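Local coordinates for protein transcription factor tau 138 kDa subunit (Saccharomyces cerevisiae, PDB 5AIM) that takes part, as a subunit of TFIIIC, in binding the intragenic promoters of tRNA genes and so in recruiting RNA polymerase III, at residues Arg16-Val21 with Gly56-Met61; Gly27-Arg32 with Gln91-Lys96; Val21-Gly26 with Ile80-Val85. All coordinates share one frame; numbering follows the deposited sequence.

How the interactions relate
Helix 5-24 comes first and carries two contacts in a row. Its residues 16-21 pack on helix 52-63 in interaction 1, closing a loop of 34 residues. Its last turn and the residues after it, 21-26, meet the end of strand 78-81 and the turn beyond in interaction 3, closing a loop of 53. Strand 28-30 follows and takes up the C-terminal helix 87-96 in interaction 2, closing one of 58. None of the three encloses another: along the chain every pair crosses. Interactions 2 and 3 meet in the sheet, where strands 28-30 and 78-81 are neighbours. Leu-19 touches Leu-82 between interactions 1 and 3, and Leu-31 touches Val-58 between interactions 1 and 2.

Interaction 1 of 3, residues Arg16-Val21 with Gly56-Met61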
ATOM      1  N   ARG A  16       7.294  -7.000   0.595  1.00 17.37           N
ATOM      2  CA  ARG A  16       6.891  -7.800   1.752  1.00 17.60           C
ATOM      3  C   ARG A  16       6.356  -6.919   2.877  1.00 19.31           C
ATOM      4  O   ARG A  16       5.363  -7.279   3.548  1.00 20.02           O
ATOM      5  CB  ARG A  16       8.050  -8.655   2.271  1.00 18.69           C
ATOM      6  CG  ARG A  16       8.455  -9.802   1.349  1.00 18.81           C
ATOM      7  CD  ARG A  16       9.332 -10.820   2.083  1.00 23.32           C
ATOM      8  NE  ARG A  16      10.482 -10.205   2.748  1.00 24.16           N
ATOM      9  CZ  ARG A  16      11.647  -9.922   2.168  1.00 25.76           C
ATOM     10  NH1 ARG A  16      11.858 -10.187   0.882  1.00 23.46           N
ATOM     11  NH2 ARG A  16      12.610  -9.358   2.886  1.00 27.45           N
ATOM     12  N   ALA A  17       7.033  -5.792   3.112  1.00 17.64           N
ATOM     13  CA  ALA A  17       6.588  -4.855   4.153  1.00 17.36           C
ATOM     14  C   ALA A  17       5.198  -4.295   3.851  1.00 18.11           C
ATOM     15  O   ALA A  17       4.322  -4.253   4.724  1.00 18.77           O
ATOM     16  CB  ALA A  17       7.581  -3.720   4.311  1.00 19.72           C
ATOM     17  N   ILE A  18       4.996  -3.842   2.620  1.00 17.38           N
ATOM     18  CA  ILE A  18       3.688  -3.325   2.214  1.00 16.78           C
ATOM     19  C   ILE A  18       2.610  -4.379   2.453  1.00 18.15           C
ATOM     20  O   ILE A  18       1.541  -4.086   3.010  1.00 18.54           O
ATOM     21  CB  ILE A  18       3.714  -2.913   0.730  1.00 17.05           C
ATOM     22  CG1 ILE A  18       4.586  -1.671   0.557  1.00 17.97           C
ATOM     23  CG2 ILE A  18       2.318  -2.622   0.203  1.00 18.05           C
ATOM     24  CD1 ILE A  18       5.055  -1.449  -0.870  1.00 20.21           C
ATOM     25  N   LEU A  19       2.887  -5.608   2.042  1.00 18.08           N
ATOM     26  CA  LEU A  19       1.926  -6.686   2.248  1.00 15.64           C
ATOM     27  C   LEU A  19       1.609  -6.946   3.734  1.00 18.76           C
ATOM     28  O   LEU A  19       0.426  -7.069   4.132  1.00 19.80           O
ATOM     29  CB  LEU A  19       2.451  -7.959   1.587  1.00 20.75           C
ATOM     30  CG  LEU A  19       1.467  -9.110   1.432  1.00 21.43           C
ATOM     31  CD1 LEU A  19       0.337  -8.729   0.500  1.00 23.85           C
ATOM     32  CD2 LEU A  19       2.189 -10.328   0.897  1.00 23.51           C
ATOM     33  N   LYS A  20       2.655  -7.046   4.555  1.00 17.86           N
ATOM     34  CA  LYS A  20       2.448  -7.281   5.992  1.00 19.01           C
ATOM     35  C   LYS A  20       1.670  -6.139   6.661  1.00 17.97           C
ATOM     36  O   LYS A  20       0.763  -6.369   7.479  1.00 19.09           O
ATOM     37  CB  LYS A  20       3.787  -7.515   6.709  1.00 20.83           C
ATOM     38  CG  LYS A  20       3.700  -7.640   8.233  1.00 24.48           C
ATOM     39  CD  LYS A  20       2.813  -8.786   8.689  1.00 46.03           C
ATOM     40  CE  LYS A  20       3.531 -10.119   8.612  1.00 44.78           C
ATOM     41  NZ  LYS A  20       2.597 -11.241   8.903  1.00 77.07           N
ATOM     42  N   VAL A  21       2.028  -4.908   6.310  1.00 18.01           N
ATOM     43  CA  VAL A  21       1.327  -3.748   6.847  1.00 17.41           C
ATOM     44  C   VAL A  21      -0.134  -3.762   6.406  1.00 17.91           C
ATOM     45  O   VAL A  21      -1.027  -3.530   7.223  1.00 18.02           O
ATOM     46  CB  VAL A  21       2.025  -2.440   6.442  1.00 18.50           C
ATOM     47  CG1 VAL A  21       1.164  -1.231   6.747  1.00 20.48           C
ATOM     48  CG2 VAL A  21       3.363  -2.333   7.148  1.00 20.34           C
ATOM     49  N   GLY A  56       6.841   3.323  -5.742  1.00 28.99           N
ATOM     50  CA  GLY A  56       7.216   2.436  -6.838  1.00 28.69           C
ATOM     51  C   GLY A  56       6.827   0.976  -6.615  1.00 25.29           C
ATOM     52  O   GLY A  56       6.301   0.285  -7.515  1.00 25.40           O
ATOM     53  N   ASP A  57       7.078   0.497  -5.404  1.00 23.38           N
ATOM     54  CA  ASP A  57       6.786  -0.891  -5.076  1.00 21.29           C
ATOM     55  C   ASP A  57       5.293  -1.133  -4.859  1.00 20.49           C
ATOM     56  O   ASP A  57       4.765  -2.198  -5.240  1.00 23.83           O
ATOM     57  CB  ASP A  57       7.635  -1.334  -3.891  1.00 22.09           C
ATOM     58  CG  ASP A  57       9.080  -1.560  -4.294  1.00 23.70           C
ATOM     59  OD1 ASP A  57       9.296  -2.200  -5.348  1.00 24.97           O
ATOM     60  OD2 ASP A  57       9.999  -1.071  -3.604  1.00 27.78           O
ATOM     61  N   VAL A  58       4.595  -0.141  -4.304  1.00 21.60           N
ATOM     62  CA  VAL A  58       3.138  -0.206  -4.320  1.00 22.56           C
ATOM     63  C   VAL A  58       2.638  -0.396  -5.763  1.00 26.89           C
ATOM     64  O   VAL A  58       1.784  -1.256  -6.042  1.00 24.38           O
ATOM     65  CB  VAL A  58       2.506   1.052  -3.710  1.00 21.67           C
ATOM     66  CG1 VAL A  58       0.993   1.082  -3.964  1.00 25.61           C
ATOM     67  CG2 VAL A  58       2.803   1.104  -2.224  1.00 22.62           C
ATOM     68  N   ASP A  59       3.187   0.393  -6.685  1.00 23.25           N
ATOM     69  CA  ASP A  59       2.773   0.305  -8.084  1.00 26.88           C
ATOM     70  C   ASP A  59       3.071  -1.081  -8.663  1.00 26.06           C
ATOM     71  O   ASP A  59       2.222  -1.678  -9.356  1.00 26.66           O
ATOM     72  CB  ASP A  59       3.463   1.379  -8.929  1.00 28.60           C
ATOM     73  CG  ASP A  59       2.912   2.767  -8.677  1.00 50.11           C
ATOM     74  OD1 ASP A  59       1.818   2.881  -8.086  1.00 53.45           O
ATOM     75  OD2 ASP A  59       3.573   3.747  -9.082  1.00 41.19           O
ATOM     76  N   LEU A  60       4.272  -1.595  -8.389  1.00 26.16           N
ATOM     77  CA  LEU A  60       4.584  -2.954  -8.830  1.00 26.48           C
ATOM     78  C   LEU A  60       3.549  -3.945  -8.312  1.00 23.04           C
ATOM     79  O   LEU A  60       3.100  -4.831  -9.046  1.00 28.91           O
ATOM     80  CB  LEU A  60       5.979  -3.387  -8.389  1.00 24.40           C
ATOM     81  CG  LEU A  60       7.166  -2.712  -9.067  1.00 26.60           C
ATOM     82  CD1 LEU A  60       8.457  -3.330  -8.564  1.00 26.95           C
ATOM     83  CD2 LEU A  60       7.071  -2.824 -10.574  1.00 28.97           C
ATOM     84  N   MET A  61       3.158  -3.791  -7.051  1.00 23.46           N
ATOM     85  CA  MET A  61       2.146  -4.682  -6.479  1.00 22.85           C
ATOM     86  C   MET A  61       0.748  -4.521  -7.082  1.00 25.72           C
ATOM     87  O   MET A  61       0.031  -5.505  -7.272  1.00 24.44           O
ATOM     88  CB  MET A  61       2.099  -4.511  -4.969  1.00 22.61           C
ATOM     89  CG  MET A  61       3.387  -4.954  -4.333  1.00 19.67           C
ATOM     90  SD  MET A  61       3.463  -4.578  -2.590  1.00 21.94           S
ATOM     91  CE  MET A  61       2.407  -5.862  -1.923  1.00 22.97           C
TER
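Ile-18 and Met-61 run past each other in opposite directions, each reaching toward the other's helix. The Met-61 sulfur lies against the branch methyl of Ile-18, with SD 3.6 Å from CG2. A bend at the end of the methionine (chi3 77°) carries its CE on to Leu-19, 4.0 Å from the backbone N of that residue.

The two branches of Ile-18 divide the work. CG2, opposite the backbone N, receives Met-61. CG1 sends CD1 forward onto Val-58, 3.7 Å from its CG2, and the two side chains cross at about a right angle. The same CD1 is 4.0 Å from CB of Asp-57.

Helices 5-24 and 52-63 cross here at -74°, with segment axes 10.3 Å apart. They belong to the helical bundle of a winged-helix domain, the central extended winged helix of this subunit. No hydrogen bond links the two segments; the contact is apolar and buried.

An alanine in place of Ile-18 would probably leave a gap between the helices, with the Met-61 thioether and the Val-58 methyl both short of a partner.

Leu-67 also touches both Ile-18 and Met-61. The Asp-57 carboxylate binds helix 5-24 as well, nearer its N terminus, by a hydrogen bond to Ser-11 and a salt bridge to Arg-14.

Interaction 2 of 3, residues Gly27-Arg32 with Gln91-Lys96; sequences GVAYLR and QRYILK
Tyr-93 reaches from helix 87-96 across strand 28-30, and its hydroxyl ends at the backbone of Tyr-30. The hydrogen bond is direct: Tyr-30 N donates to Tyr-93 OH over 3.0 Å, nearly straight at 169°. The ring gets there because CG of Tyr-93 stands opposite its own backbone N (chi1 179°), so the side chain leaves the helix toward the strand.

Two waters extend the polar contact. One accepts from Arg-32 NH2 and lies 2.6 Å from Tyr-93 OH, in the plane of the Tyr-93 ring. The other joins Tyr-30 OH to the helix backbone, donating to Ile-94 O over 2.8 Å. The Arg-32 guanidinium also has a salt bridge to Glu-97, just beyond the helix.

The aromatic contact is oblique. The Tyr-30 and Tyr-93 planes are 57° apart, and CE2 of Tyr-93 sits over a face of the Tyr-30 ring, off toward its rim, 3.5 Å from CD2. Arg-77 makes a cation-pi contact with Tyr-30. The carbonyl O of Val-28 lies over a face of the Tyr-93 ring.

The apolar pair is Val-28 CG1 with CD2 of Tyr-93, 3.7 Å apart. Ile-94 CG1 makes van der Waals contact with the Tyr-30 hydroxyl, and Ile-94 also touches Ile-79 of the middle strand.

Strand 28-30 is an outer strand of the three-stranded winged-helix sheet. Helix 87-96 follows the wing hairpin; it is probably part of the extension in the extended winged helix. The Tyr-93 hydroxyl takes up a strand amide on the side where this chain supplies no neighbouring strand. The helix is thus fixed to the sheet edge by a directed bond as well as by packing.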
ATOM      1  N   GLY A  27      -6.537  -4.486   5.762  1.00 19.22           N
ATOM      2  CA  GLY A  27      -6.660  -4.872   4.370  1.00 19.69           C
ATOM      3  C   GLY A  27      -7.120  -3.789   3.408  1.00 17.55           C
ATOM      4  O   GLY A  27      -7.267  -4.063   2.219  1.00 19.40           O
ATOM      5  N   VAL A  28      -7.329  -2.575   3.912  1.00 18.37           N
ATOM      6  CA  VAL A  28      -7.776  -1.443   3.099  1.00 17.94           C
ATOM      7  C   VAL A  28      -7.059  -0.202   3.593  1.00 18.92           C
ATOM      8  O   VAL A  28      -6.962   0.022   4.807  1.00 19.90           O
ATOM      9  CB  VAL A  28      -9.294  -1.205   3.217  1.00 20.08           C
ATOM     10  CG1 VAL A  28      -9.739  -0.192   2.176  1.00 23.39           C
ATOM     11  CG2 VAL A  28     -10.064  -2.500   3.053  1.00 23.04           C
ATOM     12  N   ALA A  29      -6.546   0.604   2.669  1.00 18.94           N
ATOM     13  CA  ALA A  29      -5.900   1.852   3.060  1.00 22.78           C
ATOM     14  C   ALA A  29      -5.932   2.877   1.948  1.00 19.81           C
ATOM     15  O   ALA A  29      -5.801   2.537   0.776  1.00 21.75           O
ATOM     16  CB  ALA A  29      -4.461   1.597   3.471  1.00 22.89           C
ATOM     17  N   TYR A  30      -6.128   4.139   2.320  1.00 20.58           N
ATOM     18  CA  TYR A  30      -5.860   5.232   1.407  1.00 19.54           C
ATOM     19  C   TYR A  30      -4.353   5.388   1.238  1.00 19.60           C
ATOM     20  O   TYR A  30      -3.589   5.282   2.205  1.00 20.19           O
ATOM     21  CB  TYR A  30      -6.472   6.534   1.931  1.00 21.58           C
ATOM     22  CG  TYR A  30      -7.963   6.673   1.718  1.00 23.93           C
ATOM     23  CD1 TYR A  30      -8.539   6.427   0.476  1.00 25.09           C
ATOM     24  CD2 TYR A  30      -8.795   7.077   2.752  1.00 25.89           C
ATOM     25  CE1 TYR A  30      -9.898   6.565   0.279  1.00 29.42           C
ATOM     26  CE2 TYR A  30     -10.163   7.227   2.560  1.00 27.53           C
ATOM     27  CZ  TYR A  30     -10.708   6.967   1.320  1.00 29.42           C
ATOM     28  OH  TYR A  30     -12.063   7.104   1.110  1.00 32.46           O
ATOM     29  N   LEU A  31      -3.935   5.631   0.001  1.00 22.03           N
ATOM     30  CA  LEU A  31      -2.537   5.877  -0.297  1.00 22.43           C
ATOM     31  C   LEU A  31      -2.234   7.335   0.017  1.00 21.87           C
ATOM     32  O   LEU A  31      -2.546   8.237  -0.758  1.00 26.86           O
ATOM     33  CB  LEU A  31      -2.252   5.539  -1.759  1.00 25.24           C
ATOM     34  CG  LEU A  31      -0.868   5.022  -2.135  1.00 40.17           C
ATOM     35  CD1 LEU A  31      -0.544   3.748  -1.361  1.00 28.28           C
ATOM     36  CD2 LEU A  31      -0.820   4.779  -3.642  1.00 28.84           C
ATOM     37  N   ARG A  32      -1.642   7.538   1.187  1.00 20.46           N
ATOM     38  CA  ARG A  32      -1.374   8.863   1.718  1.00 21.30           C
ATOM     39  C   ARG A  32      -0.332   8.720   2.818  1.00 20.47           C
ATOM     40  O   ARG A  32       0.097   7.608   3.133  1.00 19.19           O
ATOM     41  CB  ARG A  32      -2.657   9.491   2.274  1.00 21.21           C
ATOM     42  CG  ARG A  32      -3.288   8.672   3.397  1.00 21.24           C
ATOM     43  CD  ARG A  32      -4.597   9.254   3.916  1.00 21.43           C
ATOM     44  NE  ARG A  32      -5.239   8.328   4.846  1.00 23.50           N
ATOM     45  CZ  ARG A  32      -6.420   8.529   5.422  1.00 27.02           C
ATOM     46  NH1 ARG A  32      -7.118   9.627   5.165  1.00 30.85           N
ATOM     47  NH2 ARG A  32      -6.907   7.613   6.249  1.00 28.12           N
ATOM     48  N   GLN A  91     -16.035  -0.505   1.724  1.00 25.46           N
ATOM     49  CA  GLN A  91     -17.036   0.535   1.930  1.00 27.24           C
ATOM     50  C   GLN A  91     -17.075   1.003   3.382  1.00 27.75           C
ATOM     51  O   GLN A  91     -17.243   2.198   3.642  1.00 29.87           O
ATOM     52  CB  GLN A  91     -18.416   0.066   1.466  1.00 29.81           C
ATOM     53  CG  GLN A  91     -18.515  -0.126  -0.041  1.00 39.72           C
ATOM     54  CD  GLN A  91     -18.170   1.130  -0.824  1.00 72.00           C
ATOM     55  OE1 GLN A  91     -18.346   2.248  -0.339  1.00 42.11           O
ATOM     56  NE2 GLN A  91     -17.673   0.949  -2.042  1.00 53.54           N
ATOM     57  N   ARG A  92     -16.898   0.076   4.325  1.00 27.61           N
ATOM     58  CA  ARG A  92     -16.834   0.455   5.737  1.00 29.40           C
ATOM     59  C   ARG A  92     -15.667   1.411   5.975  1.00 26.88           C
ATOM     60  O   ARG A  92     -15.807   2.428   6.666  1.00 29.04           O
ATOM     61  CB  ARG A  92     -16.715  -0.776   6.641  1.00 33.65           C
ATOM     62  CG  ARG A  92     -18.055  -1.311   7.126  1.00 43.76           C
ATOM     63  CD  ARG A  92     -17.901  -2.380   8.206  1.00 44.96           C
ATOM     64  NE  ARG A  92     -17.576  -3.695   7.652  1.00 81.28           N
ATOM     65  CZ  ARG A  92     -16.359  -4.233   7.616  1.00101.84           C
ATOM     66  NH1 ARG A  92     -15.306  -3.587   8.105  1.00 74.55           N
ATOM     67  NH2 ARG A  92     -16.195  -5.438   7.086  1.00 70.44           N
ATOM     68  N   TYR A  93     -14.520   1.092   5.385  1.00 24.82           N
ATOM     69  CA  TYR A  93     -13.362   1.974   5.490  1.00 26.25           C
ATOM     70  C   TYR A  93     -13.640   3.345   4.854  1.00 25.91           C
ATOM     71  O   TYR A  93     -13.350   4.379   5.454  1.00 26.42           O
ATOM     72  CB  TYR A  93     -12.132   1.321   4.853  1.00 21.96           C
ATOM     73  CG  TYR A  93     -10.880   2.172   4.897  1.00 20.77           C
ATOM     74  CD1 TYR A  93     -10.032   2.146   5.999  1.00 21.83           C
ATOM     75  CD2 TYR A  93     -10.537   2.987   3.828  1.00 22.05           C
ATOM     76  CE1 TYR A  93      -8.883   2.921   6.032  1.00 24.55           C
ATOM     77  CE2 TYR A  93      -9.389   3.762   3.853  1.00 23.16           C
ATOM     78  CZ  TYR A  93      -8.569   3.726   4.953  1.00 23.70           C
ATOM     79  OH  TYR A  93      -7.432   4.504   4.973  1.00 24.78           O
ATOM     80  N   ILE A  94     -14.203   3.360   3.647  1.00 24.76           N
ATOM     81  CA  ILE A  94     -14.533   4.634   2.995  1.00 26.59           C
ATOM     82  C   ILE A  94     -15.468   5.461   3.874  1.00 30.47           C
ATOM     83  O   ILE A  94     -15.273   6.666   4.042  1.00 31.05           O
ATOM     84  CB  ILE A  94     -15.176   4.416   1.607  1.00 26.79           C
ATOM     85  CG1 ILE A  94     -14.136   3.845   0.643  1.00 25.28           C
ATOM     86  CG2 ILE A  94     -15.771   5.731   1.046  1.00 30.23           C
ATOM     87  CD1 ILE A  94     -14.729   3.302  -0.639  1.00 28.34           C
ATOM     88  N   LEU A  95     -16.479   4.808   4.435  1.00 29.11           N
ATOM     89  CA  LEU A  95     -17.432   5.493   5.307  1.00 36.64           C
ATOM     90  C   LEU A  95     -16.751   6.039   6.561  1.00 35.19           C
ATOM     91  O   LEU A  95     -16.989   7.178   6.957  1.00 38.91           O
ATOM     92  CB  LEU A  95     -18.568   4.551   5.706  1.00 36.79           C
ATOM     93  CG  LEU A  95     -19.659   5.179   6.575  1.00 45.29           C
ATOM     94  CD1 LEU A  95     -20.467   6.181   5.764  1.00 44.26           C
ATOM     95  CD2 LEU A  95     -20.554   4.106   7.169  1.00 70.99           C
ATOM     96  N   LYS A  96     -15.916   5.219   7.193  1.00 33.52           N
ATOM     97  CA  LYS A  96     -15.222   5.629   8.416  1.00 36.24           C
ATOM     98  C   LYS A  96     -14.296   6.832   8.204  1.00 39.59           C
ATOM     99  O   LYS A  96     -14.207   7.716   9.058  1.00 42.78           O
ATOM    100  CB  LYS A  96     -14.426   4.455   8.989  1.00 38.16           C
ATOM    101  CG  LYS A  96     -13.609   4.801  10.226  1.00 61.92           C
ATOM    102  CD  LYS A  96     -13.032   3.554  10.882  1.00 61.45           C
ATOM    103  NZ  LYS A  96     -11.676   2.707  12.812  1.00 53.62           N
TER
HETATM  104  O   HOH W   1     -13.636   8.365   2.611  1.00 30.98           O
HETATM  105  O   HOH W   2      -6.192   5.025   7.181  1.00 27.92           O

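Interaction 3 of 3, residues Val21-Gly26 with Ile80-Val85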
ATOM      1  N   VAL A  21       2.028  -4.908   6.310  1.00 18.01           N
ATOM      2  CA  VAL A  21       1.327  -3.748   6.847  1.00 17.41           C
ATOM      3  C   VAL A  21      -0.134  -3.762   6.406  1.00 17.91           C
ATOM      4  O   VAL A  21      -1.027  -3.530   7.223  1.00 18.02           O
ATOM      5  CB  VAL A  21       2.025  -2.440   6.442  1.00 18.50           C
ATOM      6  CG1 VAL A  21       1.164  -1.231   6.747  1.00 20.48           C
ATOM      7  CG2 VAL A  21       3.363  -2.333   7.148  1.00 20.34           C
ATOM      8  N   MET A  22      -0.376  -4.055   5.131  1.00 17.32           N
ATOM      9  CA  MET A  22      -1.754  -4.120   4.661  1.00 17.68           C
ATOM     10  C   MET A  22      -2.556  -5.162   5.425  1.00 18.12           C
ATOM     11  O   MET A  22      -3.701  -4.893   5.812  1.00 19.13           O
ATOM     12  CB  MET A  22      -1.813  -4.384   3.158  1.00 17.51           C
ATOM     13  CG  MET A  22      -1.463  -3.159   2.323  1.00 21.60           C
ATOM     14  SD  MET A  22      -2.653  -1.806   2.483  1.00 19.93           S
ATOM     15  CE  MET A  22      -4.100  -2.534   1.707  1.00 21.24           C
ATOM     16  N   ASN A  23      -1.979  -6.337   5.672  1.00 19.79           N
ATOM     17  CA  ASN A  23      -2.692  -7.295   6.517  1.00 20.67           C
ATOM     18  C   ASN A  23      -2.936  -6.761   7.925  1.00 21.60           C
ATOM     19  O   ASN A  23      -4.033  -6.902   8.481  1.00 22.73           O
ATOM     20  CB  ASN A  23      -1.953  -8.623   6.600  1.00 23.70           C
ATOM     21  CG  ASN A  23      -2.327  -9.553   5.476  1.00 32.82           C
ATOM     22  OD1 ASN A  23      -3.274 -10.331   5.584  1.00 53.48           O
ATOM     23  ND2 ASN A  23      -1.606  -9.457   4.374  1.00 27.32           N
ATOM     24  N   THR A  24      -1.908  -6.152   8.503  1.00 19.62           N
ATOM     25  CA  THR A  24      -1.999  -5.647   9.872  1.00 22.45           C
ATOM     26  C   THR A  24      -3.095  -4.587  10.053  1.00 20.04           C
ATOM     27  O   THR A  24      -3.844  -4.628  11.030  1.00 21.38           O
ATOM     28  CB  THR A  24      -0.639  -5.095  10.341  1.00 21.21           C
ATOM     29  OG1 THR A  24       0.334  -6.147  10.283  1.00 21.74           O
ATOM     30  CG2 THR A  24      -0.709  -4.585  11.766  1.00 23.65           C
ATOM     31  N   ILE A  25      -3.194  -3.650   9.109  1.00 19.12           N
ATOM     32  CA  ILE A  25      -4.125  -2.534   9.262  1.00 21.77           C
ATOM     33  C   ILE A  25      -5.555  -2.802   8.778  1.00 19.86           C
ATOM     34  O   ILE A  25      -6.388  -1.898   8.804  1.00 24.68           O
ATOM     35  CB  ILE A  25      -3.570  -1.251   8.604  1.00 21.57           C
ATOM     36  CG1 ILE A  25      -3.518  -1.413   7.084  1.00 20.38           C
ATOM     37  CG2 ILE A  25      -2.203  -0.913   9.211  1.00 23.42           C
ATOM     38  CD1 ILE A  25      -2.820  -0.279   6.360  1.00 23.91           C
ATOM     39  N   GLY A  26      -5.845  -4.034   8.369  1.00 19.34           N
ATOM     40  CA  GLY A  26      -7.215  -4.443   8.091  1.00 21.18           C
ATOM     41  C   GLY A  26      -7.538  -4.640   6.621  1.00 21.31           C
ATOM     42  O   GLY A  26      -8.694  -4.907   6.272  1.00 23.28           O
ATOM     43  N   ILE A  80      -5.996   1.496  -1.851  1.00 20.95           N
ATOM     44  CA  ILE A  80      -5.410   0.187  -2.119  1.00 20.06           C
ATOM     45  C   ILE A  80      -5.997  -0.823  -1.147  1.00 19.45           C
ATOM     46  O   ILE A  80      -6.408  -0.472  -0.025  1.00 20.66           O
ATOM     47  CB  ILE A  80      -3.860   0.176  -2.054  1.00 21.28           C
ATOM     48  CG1 ILE A  80      -3.345   0.702  -0.712  1.00 21.40           C
ATOM     49  CG2 ILE A  80      -3.288   0.973  -3.225  1.00 24.32           C
ATOM     50  CD1 ILE A  80      -1.876   0.377  -0.466  1.00 25.83           C
ATOM     51  N   PHE A  81      -6.073  -2.071  -1.593  1.00 19.19           N
ATOM     52  CA  PHE A  81      -6.669  -3.105  -0.767  1.00 19.05           C
ATOM     53  C   PHE A  81      -6.154  -4.492  -1.116  1.00 20.25           C
ATOM     54  O   PHE A  81      -5.737  -4.745  -2.236  1.00 21.31           O
ATOM     55  CB  PHE A  81      -8.206  -3.050  -0.853  1.00 22.45           C
ATOM     56  CG  PHE A  81      -8.751  -3.057  -2.253  1.00 23.09           C
ATOM     57  CD1 PHE A  81      -8.883  -1.877  -2.962  1.00 25.97           C
ATOM     58  CD2 PHE A  81      -9.161  -4.237  -2.849  1.00 23.37           C
ATOM     59  CE1 PHE A  81      -9.396  -1.875  -4.244  1.00 30.73           C
ATOM     60  CE2 PHE A  81      -9.674  -4.242  -4.130  1.00 27.63           C
ATOM     61  CZ  PHE A  81      -9.794  -3.059  -4.829  1.00 25.58           C
ATOM     62  N   LEU A  82      -6.167  -5.379  -0.127  1.00 19.72           N
ATOM     63  CA  LEU A  82      -5.922  -6.789  -0.384  1.00 19.85           C
ATOM     64  C   LEU A  82      -7.081  -7.298  -1.235  1.00 23.42           C
ATOM     65  O   LEU A  82      -8.242  -7.092  -0.880  1.00 23.19           O
ATOM     66  CB  LEU A  82      -5.822  -7.566   0.925  1.00 22.88           C
ATOM     67  CG  LEU A  82      -4.637  -7.187   1.812  1.00 21.14           C
ATOM     68  CD1 LEU A  82      -4.670  -7.928   3.144  1.00 21.81           C
ATOM     69  CD2 LEU A  82      -3.312  -7.464   1.109  1.00 23.65           C
ATOM     70  N   PRO A  83      -6.782  -7.939  -2.374  1.00 22.78           N
ATOM     71  CA  PRO A  83      -7.844  -8.265  -3.336  1.00 25.78           C
ATOM     72  C   PRO A  83      -9.015  -9.065  -2.773  1.00 26.48           C
ATOM     73  O   PRO A  83     -10.107  -8.980  -3.338  1.00 33.42           O
ATOM     74  CB  PRO A  83      -7.109  -9.095  -4.388  1.00 28.54           C
ATOM     75  CG  PRO A  83      -5.715  -8.608  -4.335  1.00 32.66           C
ATOM     76  CD  PRO A  83      -5.450  -8.298  -2.894  1.00 27.35           C
ATOM     77  N   THR A  84      -8.804  -9.814  -1.693  1.00 27.78           N
ATOM     78  CA  THR A  84      -9.852 -10.676  -1.147  1.00 27.15           C
ATOM     79  C   THR A  84     -10.505 -10.126   0.124  1.00 27.27           C
ATOM     80  O   THR A  84     -11.262 -10.832   0.783  1.00 30.69           O
ATOM     81  CB  THR A  84      -9.303 -12.078  -0.831  1.00 41.32           C
ATOM     82  OG1 THR A  84      -8.336 -11.987   0.223  1.00 37.20           O
ATOM     83  CG2 THR A  84      -8.659 -12.694  -2.067  1.00 43.31           C
ATOM     84  N   VAL A  85     -10.231  -8.866   0.456  1.00 25.28           N
ATOM     85  CA  VAL A  85     -10.706  -8.290   1.713  1.00 25.97           C
ATOM     86  C   VAL A  85     -12.234  -8.173   1.764  1.00 26.90           C
ATOM     87  O   VAL A  85     -12.834  -8.238   2.841  1.00 29.82           O
ATOM     88  CB  VAL A  85     -10.060  -6.911   1.980  1.00 29.01           C
ATOM     89  CG1 VAL A  85     -10.573  -5.859   0.992  1.00 24.21           C
ATOM     90  CG2 VAL A  85     -10.304  -6.474   3.422  1.00 27.98           C
TER
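Met-22 is the tight part of this contact. Its chain folds back at chi2 (-66°) and again at chi3, which brings the thioether obliquely against strand 78-81. SD is 3.8 Å from CD1 of Ile-80. CE presses on the strand backbone itself, 3.5 Å from Ile-80 O and 3.6 Å from CA of Phe-81. Ala-29 and Phe-35 also touch Met-22, so the methionine sits among the sheet, helix 5-24 and helix 33-43 in the winged-helix core.

Leu-82 continues the packing outward. Its CD2 lies 4.0 Å from CB of Met-22, while CD1 comes against the amide of Asn-23, 3.6 Å from ND2, the two side chains crossing at about a right angle. Here the contact loosens, because Asn-23 is exposed. Its ND2 hydrogen-bonds back to Leu-19 O; toward Leu-82 the amide makes van der Waals contact.

At the far end the close of the helix meets a turn. Gly-26 ends helix 5-24 in a Schellman motif, with a positive phi of 108°. Leu-82 to Val-85 form a type I beta turn. Gly-26 O is 3.6 Å from CG2 of Val-85.

Most of the buried surface is at Met-22 and Leu-82, with exposed groups at Asn-23 and Gly-26. Between these two segments the hold is van der Waals packing; directed bonds come next door in the sheet, as from Leu-82 N to Gly-27 O.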